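Local coordinates for nitrogenase molybdenum-iron protein alpha chain (Clostridium pasteurianum, PDB 4WES), which forms, with its partner beta chain, the component of nitrogenase that reduces dinitrogen to ammonia at an iron-molybdenum cofactor, at residues 83-95 and 214-226. Sequence-based numbering, arbitrary orientation. Where two conformers were deposited one is given.
Sequences TWGGRRFKSKPEN and GEYNIGGDAWEMD. With ICS (iron-sulfur-molybdenum cluster with interstitial carbon), chain F; HCA (3-hydroxy-3-carboxy-adipic acid), chain E.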
ATOM      1  N   THR A  83      10.929 -14.864 -21.474  1.00  7.61           N
ATOM      2  CA  THR A  83      10.001 -14.437 -22.515  1.00  7.85           C
ATOM      3  C   THR A  83       8.600 -14.233 -21.964  1.00  8.15           C
ATOM      4  O   THR A  83       7.639 -14.063 -22.733  1.00 10.81           O
ATOM      5  CB  THR A  83      10.005 -15.373 -23.722  1.00  8.40           C
ATOM      6  OG1 THR A  83       9.521 -16.681 -23.359  1.00  8.99           O
ATOM      7  CG2 THR A  83      11.391 -15.461 -24.333  1.00  9.38           C
ATOM      8  N   TRP A  84       8.452 -14.181 -20.650  1.00  7.94           N
ATOM      9  CA  TRP A  84       7.166 -14.022 -19.989  1.00  8.23           C
ATOM     10  C   TRP A  84       6.801 -12.545 -19.803  1.00  7.86           C
ATOM     11  O   TRP A  84       6.920 -11.962 -18.715  1.00  8.43           O
ATOM     12  CB  TRP A  84       7.155 -14.802 -18.667  1.00  8.04           C
ATOM     13  CG  TRP A  84       5.840 -15.088 -18.052  1.00  8.09           C
ATOM     14  CD1 TRP A  84       4.597 -14.805 -18.533  1.00  8.63           C
ATOM     15  CD2 TRP A  84       5.636 -15.735 -16.800  1.00  7.69           C
ATOM     16  NE1 TRP A  84       3.618 -15.250 -17.673  1.00  9.40           N
ATOM     17  CE2 TRP A  84       4.252 -15.789 -16.579  1.00  8.07           C
ATOM     18  CE3 TRP A  84       6.494 -16.207 -15.816  1.00  8.10           C
ATOM     19  CZ2 TRP A  84       3.710 -16.333 -15.421  1.00  9.12           C
ATOM     20  CZ3 TRP A  84       5.959 -16.770 -14.669  1.00  9.31           C
ATOM     21  CH2 TRP A  84       4.577 -16.824 -14.487  1.00  9.79           C
ATOM     22  N   GLY A  85       6.333 -11.930 -20.874  1.00  7.82           N
ATOM     23  CA  GLY A  85       5.760 -10.596 -20.797  1.00  8.06           C
ATOM     24  C   GLY A  85       6.701  -9.412 -20.858  1.00  7.88           C
ATOM     25  O   GLY A  85       6.231  -8.285 -20.882  1.00  8.21           O
ATOM     26  N   GLY A  86       8.009  -9.656 -20.918  1.00  7.48           N
ATOM     27  CA  GLY A  86       8.937  -8.541 -20.957  1.00  7.74           C
ATOM     28  C   GLY A  86       8.916  -7.770 -22.253  1.00  6.92           C
ATOM     29  O   GLY A  86       9.248  -6.591 -22.287  1.00  7.72           O
ATOM     30  N   ARG A  87       8.561  -8.436 -23.351  1.00  7.47           N
ATOM     31  CA  ARG A  87       8.389  -7.786 -24.653  1.00  7.44           C
ATOM     32  C   ARG A  87       6.884  -7.579 -24.837  1.00  7.05           C
ATOM     33  O   ARG A  87       6.100  -8.526 -24.801  1.00  8.21           O
ATOM     34  CB  ARG A  87       8.995  -8.594 -25.773  1.00  7.78           C
ATOM     35  CG  ARG A  87       8.820  -7.940 -27.131  1.00  7.75           C
ATOM     36  CD  ARG A  87       9.753  -8.507 -28.145  1.00  8.37           C
ATOM     37  NE  ARG A  87       9.506  -8.044 -29.504  1.00  7.96           N
ATOM     38  CZ  ARG A  87       8.707  -8.650 -30.384  1.00  8.50           C
ATOM     39  NH1 ARG A  87       8.626  -8.201 -31.615  1.00  8.33           N
ATOM     40  NH2 ARG A  87       7.981  -9.714 -30.032  1.00  9.03           N
ATOM     41  N   ARG A  88       6.505  -6.308 -25.020  1.00  7.40           N
ATOM     42  CA  ARG A  88       5.151  -5.846 -24.833  1.00  7.56           C
ATOM     43  C   ARG A  88       4.270  -5.896 -26.085  1.00  7.48           C
ATOM     44  O   ARG A  88       3.500  -4.965 -26.338  1.00  8.12           O
ATOM     45  CB  ARG A  88       5.187  -4.446 -24.243  1.00  7.60           C
ATOM     46  CG  ARG A  88       5.847  -4.377 -22.867  1.00  7.44           C
ATOM     47  CD  ARG A  88       5.994  -2.958 -22.377  1.00  7.72           C
ATOM     48  NE  ARG A  88       4.694  -2.306 -22.307  1.00  7.79           N
ATOM     49  CZ  ARG A  88       4.217  -1.341 -23.100  1.00  7.94           C
ATOM     50  NH1 ARG A  88       2.936  -0.985 -23.011  1.00  8.57           N
ATOM     51  NH2 ARG A  88       4.977  -0.734 -23.990  1.00  8.63           N
ATOM     52  N   PHE A  89       4.309  -7.014 -26.816  1.00  7.52           N
ATOM     53  CA  PHE A  89       3.314  -7.194 -27.864  1.00  7.93           C
ATOM     54  C   PHE A  89       1.945  -7.355 -27.212  1.00  8.01           C
ATOM     55  O   PHE A  89       1.750  -8.177 -26.328  1.00  9.21           O
ATOM     56  CB  PHE A  89       3.642  -8.393 -28.767  1.00  8.46           C
ATOM     57  CG  PHE A  89       4.071  -9.666 -28.075  1.00  7.81           C
ATOM     58  CD1 PHE A  89       3.156 -10.611 -27.676  1.00  8.53           C
ATOM     59  CD2 PHE A  89       5.404  -9.905 -27.871  1.00  8.16           C
ATOM     60  CE1 PHE A  89       3.566 -11.793 -27.069  1.00 10.10           C
ATOM     61  CE2 PHE A  89       5.835 -11.067 -27.304  1.00 10.00           C
ATOM     62  CZ  PHE A  89       4.933 -12.015 -26.885  1.00  9.69           C
ATOM     63  N   LYS A  90       0.974  -6.566 -27.653  1.00  8.18           N
ATOM     64  CA  LYS A  90      -0.368  -6.638 -27.077  0.53  8.94           C
ATOM     65  C   LYS A  90      -1.272  -7.531 -27.927  1.00  7.68           C
ATOM     66  O   LYS A  90      -1.180  -7.543 -29.155  1.00  8.53           O
ATOM     67  CB  LYS A  90      -0.972  -5.249 -26.892  0.53  9.11           C
ATOM     68  CG  LYS A  90      -0.286  -4.383 -25.832  0.53  8.97           C
ATOM     69  CD  LYS A  90      -1.095  -3.109 -25.564  0.53  9.92           C
ATOM     70  CE  LYS A  90      -0.495  -2.282 -24.441  0.53 11.14           C
ATOM     71  NZ  LYS A  90      -1.273  -1.070 -24.176  0.53 12.88           N
ATOM     72  N   SER A  91      -2.142  -8.255 -27.247  1.00  8.25           N
ATOM     73  CA  SER A  91      -3.065  -9.207 -27.886  1.00  8.41           C
ATOM     74  C   SER A  91      -4.425  -9.124 -27.256  1.00  8.49           C
ATOM     75  O   SER A  91      -4.565  -8.870 -26.055  1.00  9.66           O
ATOM     76  CB  SER A  91      -2.566 -10.646 -27.732  1.00  9.53           C
ATOM     77  OG  SER A  91      -1.275 -10.793 -28.292  1.00 10.67           O
ATOM     78  N   LYS A  92      -5.455  -9.380 -28.060  1.00  9.67           N
ATOM     79  CA  LYS A  92      -6.782  -9.516 -27.522  1.00 10.41           C
ATOM     80  C   LYS A  92      -7.476 -10.702 -28.214  1.00  9.41           C
ATOM     81  O   LYS A  92      -7.113 -11.062 -29.333  1.00 10.78           O
ATOM     82  CB  LYS A  92      -7.574  -8.243 -27.667  1.00 12.84           C
ATOM     83  CG  LYS A  92      -7.786  -7.826 -29.049  1.00 13.63           C
ATOM     84  CD  LYS A  92      -8.355  -6.371 -29.149  1.00 16.46           C
ATOM     85  CE  LYS A  92      -8.473  -5.923 -30.590  1.00 21.04           C
ATOM     86  NZ  LYS A  92      -9.399  -6.812 -31.356  1.00 32.84           N
ATOM     87  N   PRO A  93      -8.461 -11.317 -27.561  1.00  9.68           N
ATOM     88  CA  PRO A  93      -9.170 -12.401 -28.221  1.00 10.94           C
ATOM     89  C   PRO A  93      -9.768 -11.941 -29.553  1.00 10.69           C
ATOM     90  O   PRO A  93     -10.442 -10.919 -29.610  1.00 12.29           O
ATOM     91  CB  PRO A  93     -10.272 -12.732 -27.238  1.00 13.44           C
ATOM     92  CG  PRO A  93      -9.855 -12.189 -25.964  1.00 15.33           C
ATOM     93  CD  PRO A  93      -8.970 -11.036 -26.224  1.00 11.47           C
ATOM     94  N   GLU A  94      -9.523 -12.701 -30.610  1.00 10.45           N
ATOM     95  CA  GLU A  94     -10.003 -12.290 -31.921  1.00 11.98           C
ATOM     96  C   GLU A  94     -11.533 -12.279 -31.910  1.00 12.92           C
ATOM     97  O   GLU A  94     -12.153 -13.219 -31.430  1.00 13.86           O
ATOM     98  CB  GLU A  94      -9.495 -13.207 -33.026  1.00 12.07           C
ATOM     99  CG  GLU A  94      -9.675 -12.657 -34.441  1.00 13.01           C
ATOM    100  CD  GLU A  94      -8.787 -11.466 -34.792  1.00 13.35           C
ATOM    101  OE1 GLU A  94      -7.819 -11.173 -34.064  1.00 12.33           O
ATOM    102  OE2 GLU A  94      -9.040 -10.839 -35.865  1.00 18.23           O
ATOM    103  N   ASN A  95     -12.134 -11.198 -32.401  1.00 14.64           N
ATOM    104  CA  ASN A  95     -13.588 -11.057 -32.416  1.00 17.08           C
ATOM    105  C   ASN A  95     -14.187 -11.138 -31.026  1.00 16.26           C
ATOM    106  O   ASN A  95     -15.391 -11.355 -30.886  1.00 20.35           O
ATOM    107  CB  ASN A  95     -14.268 -12.098 -33.353  1.00 21.77           C
ATOM    108  CG  ASN A  95     -13.718 -12.044 -34.743  1.00 31.70           C
ATOM    109  OD1 ASN A  95     -13.247 -13.045 -35.306  1.00 54.09           O
ATOM    110  ND2 ASN A  95     -13.715 -10.858 -35.289  1.00 31.05           N
ATOM    111  N   GLY A 214       6.445  -7.090 -40.234  1.00  8.46           N
ATOM    112  CA  GLY A 214       7.470  -6.662 -39.289  1.00  8.72           C
ATOM    113  C   GLY A 214       6.947  -5.588 -38.360  1.00  8.38           C
ATOM    114  O   GLY A 214       7.576  -4.536 -38.146  1.00  8.84           O
ATOM    115  N   GLU A 215       5.794  -5.866 -37.790  1.00  8.33           N
ATOM    116  CA  GLU A 215       5.135  -4.990 -36.843  1.00  7.97           C
ATOM    117  C   GLU A 215       4.518  -5.869 -35.767  1.00  7.89           C
ATOM    118  O   GLU A 215       3.749  -6.791 -36.089  1.00  8.48           O
ATOM    119  CB  GLU A 215       4.074  -4.144 -37.526  1.00  8.78           C
ATOM    120  CG  GLU A 215       3.154  -3.439 -36.572  1.00  9.48           C
ATOM    121  CD  GLU A 215       3.856  -2.602 -35.526  1.00  9.13           C
ATOM    122  OE1 GLU A 215       3.405  -2.617 -34.357  1.00  8.96           O
ATOM    123  OE2 GLU A 215       4.855  -1.924 -35.884  1.00 11.07           O
ATOM    124  N   TYR A 216       4.854  -5.592 -34.495  1.00  7.65           N
ATOM    125  CA  TYR A 216       4.598  -6.549 -33.423  1.00  7.38           C
ATOM    126  C   TYR A 216       3.646  -6.033 -32.356  1.00  7.11           C
ATOM    127  O   TYR A 216       3.472  -6.633 -31.320  1.00  8.02           O
ATOM    128  CB  TYR A 216       5.929  -7.078 -32.889  1.00  8.26           C
ATOM    129  CG  TYR A 216       6.754  -7.641 -34.016  1.00  7.69           C
ATOM    130  CD1 TYR A 216       6.507  -8.913 -34.505  1.00  7.94           C
ATOM    131  CD2 TYR A 216       7.736  -6.894 -34.623  1.00  7.70           C
ATOM    132  CE1 TYR A 216       7.191  -9.421 -35.577  1.00  7.99           C
ATOM    133  CE2 TYR A 216       8.460  -7.398 -35.696  1.00  8.39           C
ATOM    134  CZ  TYR A 216       8.192  -8.663 -36.175  1.00  8.08           C
ATOM    135  OH  TYR A 216       8.890  -9.189 -37.244  1.00  8.77           O
ATOM    136  N   ASN A 217       2.984  -4.899 -32.648  1.00  7.89           N
ATOM    137  CA  ASN A 217       1.995  -4.318 -31.741  1.00  7.98           C
ATOM    138  C   ASN A 217       2.534  -4.033 -30.350  1.00  7.69           C
ATOM    139  O   ASN A 217       1.829  -4.178 -29.350  1.00  7.76           O
ATOM    140  CB  ASN A 217       0.724  -5.185 -31.638  1.00  7.68           C
ATOM    141  CG  ASN A 217      -0.472  -4.390 -31.149  1.00  7.61           C
ATOM    142  OD1 ASN A 217      -0.593  -3.196 -31.437  1.00  8.73           O
ATOM    143  ND2 ASN A 217      -1.389  -5.041 -30.450  1.00  8.32           N
ATOM    144  N   ILE A 218       3.787  -3.570 -30.282  1.00  7.68           N
ATOM    145  CA  ILE A 218       4.340  -3.192 -28.987  1.00  8.10           C
ATOM    146  C   ILE A 218       3.569  -1.993 -28.455  1.00  7.90           C
ATOM    147  O   ILE A 218       3.411  -0.990 -29.139  1.00  8.51           O
ATOM    148  CB  ILE A 218       5.828  -2.876 -29.100  1.00  8.24           C
ATOM    149  CG1 ILE A 218       6.625  -4.033 -29.751  1.00  8.85           C
ATOM    150  CG2 ILE A 218       6.392  -2.499 -27.733  1.00  9.04           C
ATOM    151  CD1 ILE A 218       6.434  -5.409 -29.118  1.00  8.64           C
ATOM    152  N   GLY A 219       3.054  -2.120 -27.239  1.00  7.95           N
ATOM    153  CA  GLY A 219       2.283  -1.040 -26.645  1.00  8.80           C
ATOM    154  C   GLY A 219       1.056  -0.618 -27.415  1.00  8.19           C
ATOM    155  O   GLY A 219       0.575   0.488 -27.205  1.00  9.79           O
ATOM    156  N   GLY A 220       0.521  -1.469 -28.300  1.00  7.99           N
ATOM    157  CA  GLY A 220      -0.622  -1.089 -29.092  1.00  8.08           C
ATOM    158  C   GLY A 220      -0.341  -0.376 -30.395  1.00  8.21           C
ATOM    159  O   GLY A 220      -1.308   0.076 -31.046  1.00  8.62           O
ATOM    160  N   ASP A 221       0.892  -0.329 -30.827  1.00  8.29           N
ATOM    161  CA  ASP A 221       1.244   0.356 -32.077  1.00  8.82           C
ATOM    162  C   ASP A 221       0.404  -0.115 -33.286  1.00  8.94           C
ATOM    163  O   ASP A 221       0.034   0.711 -34.119  1.00  9.79           O
ATOM    164  CB  ASP A 221       2.715   0.114 -32.425  1.00  8.57           C
ATOM    165  CG  ASP A 221       3.710   0.961 -31.685  1.00  8.73           C
ATOM    166  OD1 ASP A 221       3.324   1.881 -30.918  1.00  8.82           O
ATOM    167  OD2 ASP A 221       4.926   0.646 -31.864  1.00  8.59           O
ATOM    168  N   ALA A 222       0.223  -1.423 -33.427  1.00  8.59           N
ATOM    169  CA  ALA A 222      -0.440  -1.943 -34.621  1.00  8.76           C
ATOM    170  C   ALA A 222      -1.906  -1.541 -34.642  1.00  9.62           C
ATOM    171  O   ALA A 222      -2.467  -1.195 -35.694  1.00 10.46           O
ATOM    172  CB  ALA A 222      -0.327  -3.440 -34.707  1.00  9.63           C
ATOM    173  N   TRP A 223      -2.565  -1.571 -33.475  1.00  9.01           N
ATOM    174  CA  TRP A 223      -3.952  -1.147 -33.421  1.00  8.89           C
ATOM    175  C   TRP A 223      -4.106   0.310 -33.833  1.00  9.75           C
ATOM    176  O   TRP A 223      -5.105   0.690 -34.460  1.00 10.35           O
ATOM    177  CB  TRP A 223      -4.544  -1.399 -32.041  1.00  9.26           C
ATOM    178  CG  TRP A 223      -4.642  -2.846 -31.698  1.00  9.89           C
ATOM    179  CD1 TRP A 223      -4.927  -3.884 -32.563  1.00 11.12           C
ATOM    180  CD2 TRP A 223      -4.484  -3.442 -30.410  1.00  9.28           C
ATOM    181  NE1 TRP A 223      -4.982  -5.071 -31.882  1.00 10.91           N
ATOM    182  CE2 TRP A 223      -4.714  -4.836 -30.563  1.00  9.22           C
ATOM    183  CE3 TRP A 223      -4.203  -2.945 -29.129  1.00 10.37           C
ATOM    184  CZ2 TRP A 223      -4.614  -5.712 -29.525  1.00 10.83           C
ATOM    185  CZ3 TRP A 223      -4.099  -3.841 -28.077  1.00 11.19           C
ATOM    186  CH2 TRP A 223      -4.328  -5.210 -28.288  1.00 11.19           C
ATOM    187  N   GLU A 224      -3.123   1.140 -33.500  1.00  9.79           N
ATOM    188  CA  GLU A 224      -3.188   2.549 -33.884  1.00  9.86           C
ATOM    189  C   GLU A 224      -2.986   2.729 -35.392  1.00  9.94           C
ATOM    190  O   GLU A 224      -3.695   3.544 -35.998  1.00 12.29           O
ATOM    191  CB  GLU A 224      -2.184   3.357 -33.038  1.00 10.23           C
ATOM    192  CG  GLU A 224      -2.038   4.804 -33.476  1.00 10.89           C
ATOM    193  CD  GLU A 224      -3.278   5.682 -33.458  1.00 10.91           C
ATOM    194  OE1 GLU A 224      -3.186   6.783 -34.034  1.00 11.70           O
ATOM    195  OE2 GLU A 224      -4.308   5.270 -32.855  1.00 12.14           O
ATOM    196  N   MET A 225      -2.034   2.027 -35.994  1.00 10.18           N
ATOM    197  CA  MET A 225      -1.860   2.001 -37.450  0.51 11.01           C
ATOM    198  C   MET A 225      -3.163   1.598 -38.113  1.00 11.18           C
ATOM    199  O   MET A 225      -3.630   2.195 -39.097  1.00 12.44           O
ATOM    200  CB  MET A 225      -0.784   0.967 -37.850  0.51 10.72           C
ATOM    201  CG  MET A 225       0.629   1.312 -37.396  0.51 11.97           C
ATOM    202  SD  MET A 225       1.836   0.038 -37.856  0.51 17.82           S
ATOM    203  CE  MET A 225       3.132   0.414 -36.693  0.51 16.87           C
ATOM    204  N   ASP A 226      -3.703   0.476 -37.614  1.00 10.53           N
ATOM    205  CA  ASP A 226      -4.898  -0.100 -38.238  1.00 10.88           C
ATOM    206  C   ASP A 226      -6.049   0.861 -38.173  1.00 10.52           C
ATOM    207  O   ASP A 226      -6.867   0.946 -39.102  1.00 11.58           O
ATOM    208  CB  ASP A 226      -5.294  -1.431 -37.575  1.00 11.08           C
ATOM    209  CG  ASP A 226      -4.282  -2.525 -37.815  1.00 14.26           C
ATOM    210  OD1 ASP A 226      -3.309  -2.314 -38.574  1.00 14.47           O
ATOM    211  OD2 ASP A 226      -4.497  -3.610 -37.234  1.00 19.52           O
TER
HETATM  212 FE1  ICS F 602      12.436  -5.210 -35.702  1.00  8.52          FE
HETATM  213 MO1  ICS F 602      13.779  -4.949 -28.882  1.00  7.47          MO
HETATM  214 FE2  ICS F 602      13.618  -6.468 -33.680  1.00  8.08          FE
HETATM  215 FE3  ICS F 602      11.312  -5.177 -33.279  1.00  8.15          FE
HETATM  216 FE4  ICS F 602      13.537  -3.817 -33.789  1.00  8.18          FE
HETATM  217 FE5  ICS F 602      14.066  -3.727 -31.264  1.00  7.79          FE
HETATM  218 FE6  ICS F 602      14.083  -6.356 -31.147  1.00  7.80          FE
HETATM  219 FE7  ICS F 602      11.866  -5.074 -30.751  1.00  7.73          FE
HETATM  220  CX  ICS F 602      13.094  -5.070 -32.358  1.00  8.35           C
HETATM  221  S1A ICS F 602      14.688  -5.201 -35.217  1.00  8.76           S
HETATM  222  S1B ICS F 602      15.643  -5.016 -30.292  1.00  7.90           S
HETATM  223  S2A ICS F 602      11.622  -7.012 -34.615  1.00  8.61           S
HETATM  224  S2B ICS F 602      14.679  -7.997 -32.460  1.00  8.23           S
HETATM  225  S3A ICS F 602      14.633  -2.156 -32.779  1.00  8.42           S
HETATM  226  S3B ICS F 602      12.574  -6.865 -29.598  1.00  7.64           S
HETATM  227  S4A ICS F 602      11.461  -3.391 -34.667  1.00  8.70           S
HETATM  228  S4B ICS F 602      12.501  -3.192 -29.754  1.00  7.77           S
HETATM  229  S5A ICS F 602       9.836  -5.169 -31.601  1.00  8.36           S
HETATM  230  C1  HCA E 601      15.234  -8.972 -27.019  1.00  9.67           C
HETATM  231  C2  HCA E 601      13.969  -8.275 -26.511  1.00  8.09           C
HETATM  232  C3  HCA E 601      14.114  -6.764 -26.345  1.00  7.43           C
HETATM  233  C4  HCA E 601      14.842  -6.384 -25.041  1.00  7.37           C
HETATM  234  C5  HCA E 601      14.697  -4.866 -24.833  1.00  8.33           C
HETATM  235  C6  HCA E 601      15.657  -4.155 -23.928  1.00  8.30           C
HETATM  236  C7  HCA E 601      12.720  -6.135 -26.303  1.00  7.59           C
HETATM  237  O1  HCA E 601      16.076  -8.320 -27.652  1.00 10.09           O
HETATM  238  O2  HCA E 601      15.360 -10.189 -26.803  1.00 10.56           O
HETATM  239  O3  HCA E 601      15.197  -3.237 -23.181  1.00  8.11           O
HETATM  240  O4  HCA E 601      16.867  -4.471 -23.949  1.00  8.53           O
HETATM  241  O5  HCA E 601      12.494  -5.188 -27.088  1.00  7.33           O
HETATM  242  O6  HCA E 601      11.906  -6.546 -25.463  1.00  8.14           O
HETATM  243  O7  HCA E 601      14.848  -6.215 -27.430  1.00  7.52           O
HETATM  244  O   HOH W   1       0.673   0.838 -23.783  1.00 13.44           O
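A single beta bridge, F89 with I218, joins two loops in the wall of the iron-molybdenum cofactor pocket: the loop after helix 77-81, and the tight turns that lead from strand 209-215 of a parallel sheet into helix 221-232. G219 N donates to R88 O (3.0 Å), and K90 N to N217 O (3.1 Å). The carbonyl of N217 also takes G220 N, from the opposite face of its plane, as the type II turn from N217 to G220 closes. G219 and G220 both have positive phi, which suits glycine, and with no side chain G219 lets the R88 guanidinium lie near its CA. The charged ends of R88 and K90 form salt bridges with E455 and D453 of a neighbouring beta subunit.

N217 ties the loops to the helix. A chi1 of -159° places its amide where ND2 can donate to K90 O (2.8 Å), while OD1 accepts from W223 N in the first turn of the helix. ND2 also lies over the middle of the W223 indole, 3.2 Å above its plane. CE of K92 lies over the opposite face, toward the rim, as the K92 and W223 side chains run past each other in opposite directions. K90 CB meets the benzo portion of that indole, and the extended chain of K90 runs on past G219 and G220.

Toward the cofactor, R87 stretches out from the loop, CG to NE fully extended, long enough to reach past homocitrate to the cluster sulfides. Apolar I218 suits this place because CD1 can cover one face of the R87 guanidinium while CG1 lies against the sulfide S5A. The guanidinium and Y216 ring planes stand 55° apart. R87 NH1 comes to 3.1 Å from Y216 CG. On the cluster side, R87 NH1 lies 3.3 Å from ICS S5A.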